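Local structure of FERM, RhoGEF and pleckstrin domain protein 2 (6D21) at residues W56-P61 with S80-P85; L206-M211 with W270-E275. The protein probably acts as a guanine nucleotide exchange factor that activates RAC1 in semaphorin and integrin signalling, this chain being its FERM domain. One frame throughout, in Å; residues are numbered along the deposited sequence.

Interaction 1 (W56-P61 with S80-P85); sequences WVWLDP and SVKFFP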
loop_
_atom_site.group_PDB
_atom_site.type_symbol
_atom_site.label_atom_id
_atom_site.label_comp_id
_atom_site.label_asym_id
_atom_site.label_seq_id
_atom_site.Cartn_x
_atom_site.Cartn_y
_atom_site.Cartn_z
ATOM N N TRP A 56 -8.470 -3.061 -8.324
ATOM C CA TRP A 56 -8.216 -1.702 -7.837
ATOM C C TRP A 56 -7.212 -0.944 -8.704
ATOM O O TRP A 56 -6.128 -1.440 -8.988
ATOM C CB TRP A 56 -7.726 -1.751 -6.390
ATOM C CG TRP A 56 -8.792 -2.206 -5.445
ATOM C CD1 TRP A 56 -8.973 -3.473 -4.951
ATOM C CD2 TRP A 56 -9.834 -1.404 -4.886
ATOM N NE1 TRP A 56 -10.058 -3.501 -4.108
ATOM C CE2 TRP A 56 -10.609 -2.247 -4.056
ATOM C CE3 TRP A 56 -10.183 -0.048 -4.996
ATOM C CZ2 TRP A 56 -11.715 -1.782 -3.347
ATOM C CZ3 TRP A 56 -11.298 0.410 -4.301
ATOM C CH2 TRP A 56 -12.050 -0.459 -3.485
ATOM N N VAL A 57 -7.605 0.249 -9.137
ATOM C CA VAL A 57 -6.808 1.099 -10.027
ATOM C C VAL A 57 -6.581 2.433 -9.322
ATOM O O VAL A 57 -7.445 2.845 -8.568
ATOM C CB VAL A 57 -7.524 1.316 -11.378
ATOM C CG1 VAL A 57 -6.782 2.305 -12.246
ATOM C CG2 VAL A 57 -7.685 -0.017 -12.107
ATOM N N TRP A 58 -5.443 3.103 -9.543
ATOM C CA TRP A 58 -5.225 4.415 -8.942
ATOM C C TRP A 58 -5.997 5.499 -9.663
ATOM O O TRP A 58 -6.054 5.524 -10.891
ATOM C CB TRP A 58 -3.732 4.787 -8.932
ATOM C CG TRP A 58 -2.948 3.998 -7.945
ATOM C CD1 TRP A 58 -2.124 2.935 -8.216
ATOM C CD2 TRP A 58 -2.912 4.179 -6.519
ATOM N NE1 TRP A 58 -1.578 2.451 -7.053
ATOM C CE2 TRP A 58 -2.050 3.186 -5.995
ATOM C CE3 TRP A 58 -3.544 5.062 -5.635
ATOM C CZ2 TRP A 58 -1.784 3.070 -4.630
ATOM C CZ3 TRP A 58 -3.283 4.943 -4.274
ATOM C CH2 TRP A 58 -2.408 3.954 -3.785
ATOM N N LEU A 59 -6.591 6.404 -8.896
ATOM C CA LEU A 59 -7.179 7.605 -9.469
ATOM C C LEU A 59 -6.069 8.576 -9.889
ATOM O O LEU A 59 -5.202 8.946 -9.093
ATOM C CB LEU A 59 -8.124 8.270 -8.466
ATOM C CG LEU A 59 -8.946 9.477 -8.914
ATOM C CD1 LEU A 59 -9.987 9.105 -9.967
ATOM C CD2 LEU A 59 -9.617 10.117 -7.714
ATOM N N ASP A 60 -6.101 8.969 -11.149
ATOM C CA ASP A 60 -5.210 9.986 -11.686
ATOM C C ASP A 60 -5.735 11.375 -11.323
ATOM O O ASP A 60 -6.810 11.781 -11.784
ATOM C CB ASP A 60 -5.108 9.823 -13.208
ATOM C CG ASP A 60 -4.094 10.762 -13.852
ATOM O OD1 ASP A 60 -3.667 11.764 -13.230
ATOM O OD2 ASP A 60 -3.737 10.490 -15.018
ATOM N N PRO A 61 -4.963 12.127 -10.531
ATOM C CA PRO A 61 -5.441 13.431 -10.049
ATOM C C PRO A 61 -5.565 14.504 -11.135
ATOM O O PRO A 61 -6.224 15.520 -10.916
ATOM C CB PRO A 61 -4.388 13.833 -8.999
ATOM C CG PRO A 61 -3.215 12.944 -9.220
ATOM C CD PRO A 61 -3.669 11.725 -9.941
ATOM N N SER A 80 -5.717 5.010 0.180
ATOM C CA SER A 80 -4.625 4.044 0.258
ATOM C C SER A 80 -3.283 4.768 0.358
ATOM O O SER A 80 -3.130 5.867 -0.200
ATOM C CB SER A 80 -4.607 3.116 -0.970
ATOM O OG SER A 80 -5.775 2.317 -1.031
ATOM N N VAL A 81 -2.306 4.144 1.019
ATOM C CA VAL A 81 -0.928 4.652 0.954
ATOM C C VAL A 81 -0.390 4.421 -0.461
ATOM O O VAL A 81 -0.484 3.316 -0.984
ATOM C CB VAL A 81 0.003 3.967 1.965
ATOM C CG1 VAL A 81 1.461 4.402 1.731
ATOM C CG2 VAL A 81 -0.457 4.264 3.411
ATOM N N LYS A 82 0.109 5.470 -1.093
ATOM C CA LYS A 82 0.731 5.360 -2.416
ATOM C C LYS A 82 2.254 5.221 -2.289
ATOM O O LYS A 82 2.889 4.467 -3.024
ATOM C CB LYS A 82 0.398 6.597 -3.264
ATOM C CG LYS A 82 0.215 6.341 -4.755
ATOM C CD LYS A 82 1.522 6.239 -5.505
ATOM C CE LYS A 82 1.272 6.120 -7.010
ATOM N NZ LYS A 82 0.588 4.844 -7.369
ATOM N N PHE A 83 2.835 5.979 -1.358
ATOM C CA PHE A 83 4.289 6.014 -1.167
ATOM C C PHE A 83 4.659 5.621 0.260
ATOM O O PHE A 83 4.307 6.327 1.196
ATOM C CB PHE A 83 4.842 7.424 -1.457
ATOM C CG PHE A 83 4.543 7.924 -2.851
ATOM C CD1 PHE A 83 5.133 7.333 -3.956
ATOM C CD2 PHE A 83 3.687 8.995 -3.051
ATOM C CE1 PHE A 83 4.876 7.802 -5.242
ATOM C CE2 PHE A 83 3.415 9.460 -4.330
ATOM C CZ PHE A 83 4.008 8.856 -5.428
ATOM N N PHE A 84 5.366 4.509 0.436
ATOM C CA PHE A 84 5.769 4.087 1.769
ATOM C C PHE A 84 7.161 4.648 2.085
ATOM O O PHE A 84 8.126 4.369 1.369
ATOM C CB PHE A 84 5.777 2.547 1.886
ATOM C CG PHE A 84 4.402 1.909 1.848
ATOM C CD1 PHE A 84 3.744 1.715 0.648
ATOM C CD2 PHE A 84 3.801 1.464 3.018
ATOM C CE1 PHE A 84 2.483 1.113 0.602
ATOM C CE2 PHE A 84 2.555 0.851 2.994
ATOM C CZ PHE A 84 1.888 0.678 1.785
ATOM N N PRO A 85 7.274 5.450 3.153
ATOM C CA PRO A 85 8.617 5.942 3.494
ATOM C C PRO A 85 9.389 4.864 4.231
ATOM O O PRO A 85 8.773 3.932 4.745
ATOM C CB PRO A 85 8.337 7.143 4.401
ATOM C CG PRO A 85 7.016 6.807 5.066
ATOM C CD PRO A 85 6.248 5.908 4.108
#
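Lys-82 lies over one face of the Trp-58 indole and meets both of its rings. Its ammonium makes the cation-pi contact: NZ sits 3.3 Å from the centroid of the five-membered ring of Trp-58, only 12° off the ring normal. The root of the same side chain covers the benzo end, where Lys-82 CG makes a CH-pi contact 3.7 Å from the centroid of the six-membered ring of Trp-58. Bends at chi2 (-80°) and chi4 (-66°) arch CD and CE away from the indole and bring NZ back over the pyrrole ring. NZ is also 3.2 Å from Trp-58 NE1, but two donors cannot bond each other.

Both segments belong to the ubiquitin-like N-terminal lobe of the FERM domain. Strand 45-50 separates the outermost strand 56-58 from strand 76-81, and the indole reaches across it to the end of strand 76-81.

Van der Waals contacts complete the far end of the indole. Trp-58 CH2 packs against Ser-80 CB at 3.7 Å, while the carbonyl oxygen Val-81 O comes to 3.5 Å from the same CH2, at the ring edge and near its plane. The Ser-80 hydroxyl is engaged elsewhere, hydrogen-bonded to Glu-48 and Arg-106.

Interaction 2 (L206-M211 with W270-E275); sequences LAVAHM and WKNCVE
Val-208 puts both of its methyls against the helix, CG1 against the amide of Asn-272 and CG2 beside Cys-273. This is a helix-on-sheet contact within the PH-like C-terminal lobe of the FERM domain: strand 203-209 belongs to the antiparallel sheet, and helix 263-281 is the C-terminal helix that packs against it, as in PH folds generally. The backbones come closest at Val-208 and Cys-273, whose CA atoms are 6.0 Å apart.

In the first shell, Val-208 CG1 lies over one face of the Asn-272 amide, nearest its nitrogen, 3.5 Å from ND2 and 3.8 Å from CG. The Cys-273 sulfur sits against the CB-CG2 side of the valine, with SG 3.9 Å from Val-208 CB and 4.0 Å from Val-208 CG2. The valine's chi1 of 61° sets CG1 between the backbone N and the carbonyl carbon and turns CG2 anti to that N, which spreads the two methyls over successive helix residues. Asn-272 has CG nearly opposite its own backbone N (chi1 -161°), an orientation that carries the amide out toward the strand.

Further out, Leu-213 of the neighbouring strand 212-217 touches both Val-208 and Cys-273, and Phe-240 of strand 239-244 also packs on the cysteine. Trp-227 and His-276 pack on Val-208 as well. Trp-270, one turn earlier on the helix, ties that part of it to the sheet through a hydrogen bond from NE1 to Leu-233 O.

The polar link across the contact runs through one water. It donates to Val-208 O at 3.1 Å and accepts from Asn-272 ND2 at 3.3 Å, so ND2, whose amide face is on the CG1 methyl, is linked to Val-208 O by way of this water.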
loop_
_atom_site.group_PDB
_atom_site.type_symbol
_atom_site.label_atom_id
_atom_site.label_comp_id
_atom_site.label_asym_id
_atom_site.label_seq_id
_atom_site.Cartn_x
_atom_site.Cartn_y
_atom_site.Cartn_z
ATOM N N LEU A 206 8.217 -7.457 -10.319
ATOM C CA LEU A 206 8.868 -6.154 -10.197
ATOM C C LEU A 206 8.137 -5.324 -9.160
ATOM O O LEU A 206 6.924 -5.458 -8.972
ATOM C CB LEU A 206 8.901 -5.404 -11.543
ATOM C CG LEU A 206 9.680 -6.075 -12.680
ATOM C CD1 LEU A 206 9.675 -5.220 -13.953
ATOM C CD2 LEU A 206 11.108 -6.364 -12.222
ATOM N N ALA A 207 8.883 -4.460 -8.486
ATOM C CA ALA A 207 8.283 -3.556 -7.535
ATOM C C ALA A 207 9.142 -2.309 -7.429
ATOM O O ALA A 207 10.336 -2.320 -7.767
ATOM C CB ALA A 207 8.121 -4.234 -6.162
ATOM N N VAL A 208 8.536 -1.234 -6.950
ATOM C CA VAL A 208 9.265 0.011 -6.770
ATOM C C VAL A 208 9.007 0.491 -5.351
ATOM O O VAL A 208 7.916 0.291 -4.805
ATOM C CB VAL A 208 8.862 1.079 -7.830
ATOM C CG1 VAL A 208 7.358 1.423 -7.737
ATOM C CG2 VAL A 208 9.755 2.327 -7.708
ATOM N N ALA A 209 10.027 1.093 -4.748
ATOM C CA ALA A 209 9.955 1.546 -3.367
ATOM C C ALA A 209 10.860 2.751 -3.170
ATOM O O ALA A 209 11.488 3.212 -4.125
ATOM C CB ALA A 209 10.338 0.426 -2.431
ATOM N N HIS A 210 10.939 3.251 -1.934
ATOM C CA HIS A 210 11.620 4.520 -1.658
ATOM C C HIS A 210 13.068 4.553 -2.139
ATOM O O HIS A 210 13.576 5.621 -2.478
ATOM C CB HIS A 210 11.582 4.848 -0.155
ATOM C CG HIS A 210 12.178 3.786 0.712
ATOM N ND1 HIS A 210 13.526 3.726 1.002
ATOM C CD2 HIS A 210 11.607 2.740 1.354
ATOM C CE1 HIS A 210 13.759 2.685 1.783
ATOM N NE2 HIS A 210 12.611 2.068 2.007
ATOM N N MET A 211 13.717 3.391 -2.188
ATOM C CA MET A 211 15.142 3.331 -2.536
ATOM C C MET A 211 15.378 3.066 -4.023
ATOM O O MET A 211 16.480 3.282 -4.535
ATOM C CB MET A 211 15.844 2.244 -1.715
ATOM C CG MET A 211 15.692 0.816 -2.272
ATOM S SD MET A 211 14.028 0.089 -2.288
ATOM C CE MET A 211 13.706 -0.167 -0.540
ATOM N N TRP A 270 5.800 1.744 -15.239
ATOM C CA TRP A 270 6.711 2.833 -15.569
ATOM C C TRP A 270 6.278 4.121 -14.844
ATOM O O TRP A 270 7.090 4.754 -14.164
ATOM C CB TRP A 270 6.774 3.033 -17.083
ATOM C CG TRP A 270 7.703 4.102 -17.490
ATOM C CD1 TRP A 270 9.064 4.012 -17.608
ATOM C CD2 TRP A 270 7.358 5.445 -17.828
ATOM N NE1 TRP A 270 9.587 5.223 -17.997
ATOM C CE2 TRP A 270 8.560 6.118 -18.143
ATOM C CE3 TRP A 270 6.151 6.143 -17.905
ATOM C CZ2 TRP A 270 8.587 7.457 -18.526
ATOM C CZ3 TRP A 270 6.183 7.473 -18.269
ATOM C CH2 TRP A 270 7.395 8.114 -18.583
ATOM N N LYS A 271 5.002 4.494 -14.963
ATOM C CA LYS A 271 4.482 5.674 -14.265
ATOM C C LYS A 271 4.695 5.589 -12.759
ATOM O O LYS A 271 5.079 6.569 -12.120
ATOM C CB LYS A 271 2.987 5.871 -14.537
ATOM C CG LYS A 271 2.655 6.435 -15.910
ATOM C CD LYS A 271 1.149 6.672 -16.050
ATOM C CE LYS A 271 0.671 7.851 -15.211
ATOM N NZ LYS A 271 1.002 9.147 -15.866
ATOM N N ASN A 272 4.423 4.418 -12.198
ATOM C CA ASN A 272 4.626 4.177 -10.781
ATOM C C ASN A 272 6.086 4.415 -10.384
ATOM O O ASN A 272 6.379 4.924 -9.308
ATOM C CB ASN A 272 4.209 2.746 -10.430
ATOM C CG ASN A 272 3.950 2.553 -8.944
ATOM O OD1 ASN A 272 3.793 3.519 -8.194
ATOM N ND2 ASN A 272 3.907 1.294 -8.513
ATOM N N CYS A 273 7.001 4.031 -11.264
ATOM C CA CYS A 273 8.420 4.181 -10.981
ATOM C C CYS A 273 8.850 5.644 -11.058
ATOM O O CYS A 273 9.579 6.135 -10.203
ATOM C CB CYS A 273 9.242 3.343 -11.961
ATOM S SG CYS A 273 9.193 1.576 -11.646
ATOM N N VAL A 274 8.392 6.331 -12.095
ATOM C CA VAL A 274 8.711 7.732 -12.299
ATOM C C VAL A 274 8.158 8.621 -11.173
ATOM O O VAL A 274 8.835 9.540 -10.691
ATOM C CB VAL A 274 8.184 8.201 -13.672
ATOM C CG1 VAL A 274 8.246 9.698 -13.779
ATOM C CG2 VAL A 274 9.008 7.549 -14.782
ATOM N N GLU A 275 6.929 8.341 -10.765
ATOM C CA GLU A 275 6.313 8.972 -9.592
ATOM C C GLU A 275 7.051 8.701 -8.271
ATOM O O GLU A 275 7.192 9.592 -7.446
ATOM C CB GLU A 275 4.857 8.501 -9.467
ATOM C CG GLU A 275 3.929 9.150 -10.486
ATOM C CD GLU A 275 2.554 8.493 -10.560
ATOM O OE1 GLU A 275 2.301 7.520 -9.814
ATOM O OE2 GLU A 275 1.726 8.954 -11.378
HETATM O O HOH W 1 4.944 0.735 -5.434
#

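How the interactions relate
Interaction 1 belongs to the ubiquitin-like N-terminal lobe and interaction 2 to the PH-like C-terminal lobe, yet their centres are only 12 Å apart and they touch directly where the two lobes of the FERM domain meet. Lys-82 is the main bridge: its CE packs 3.3 Å from Glu-275 OE1, and its NZ lies 3.6 Å from Asn-272 OD1, too long to be counted as a bond. The nearby carboxylate and amide oxygen would probably favour the lysine's positive charge. Beyond it, Phe-83 CE1 packs 3.7 Å from Glu-275 O, and Phe-84 O reaches His-210 CB at 3.8 Å, so segment 80-85 touches both the helix and the turn that follows strand 203-209.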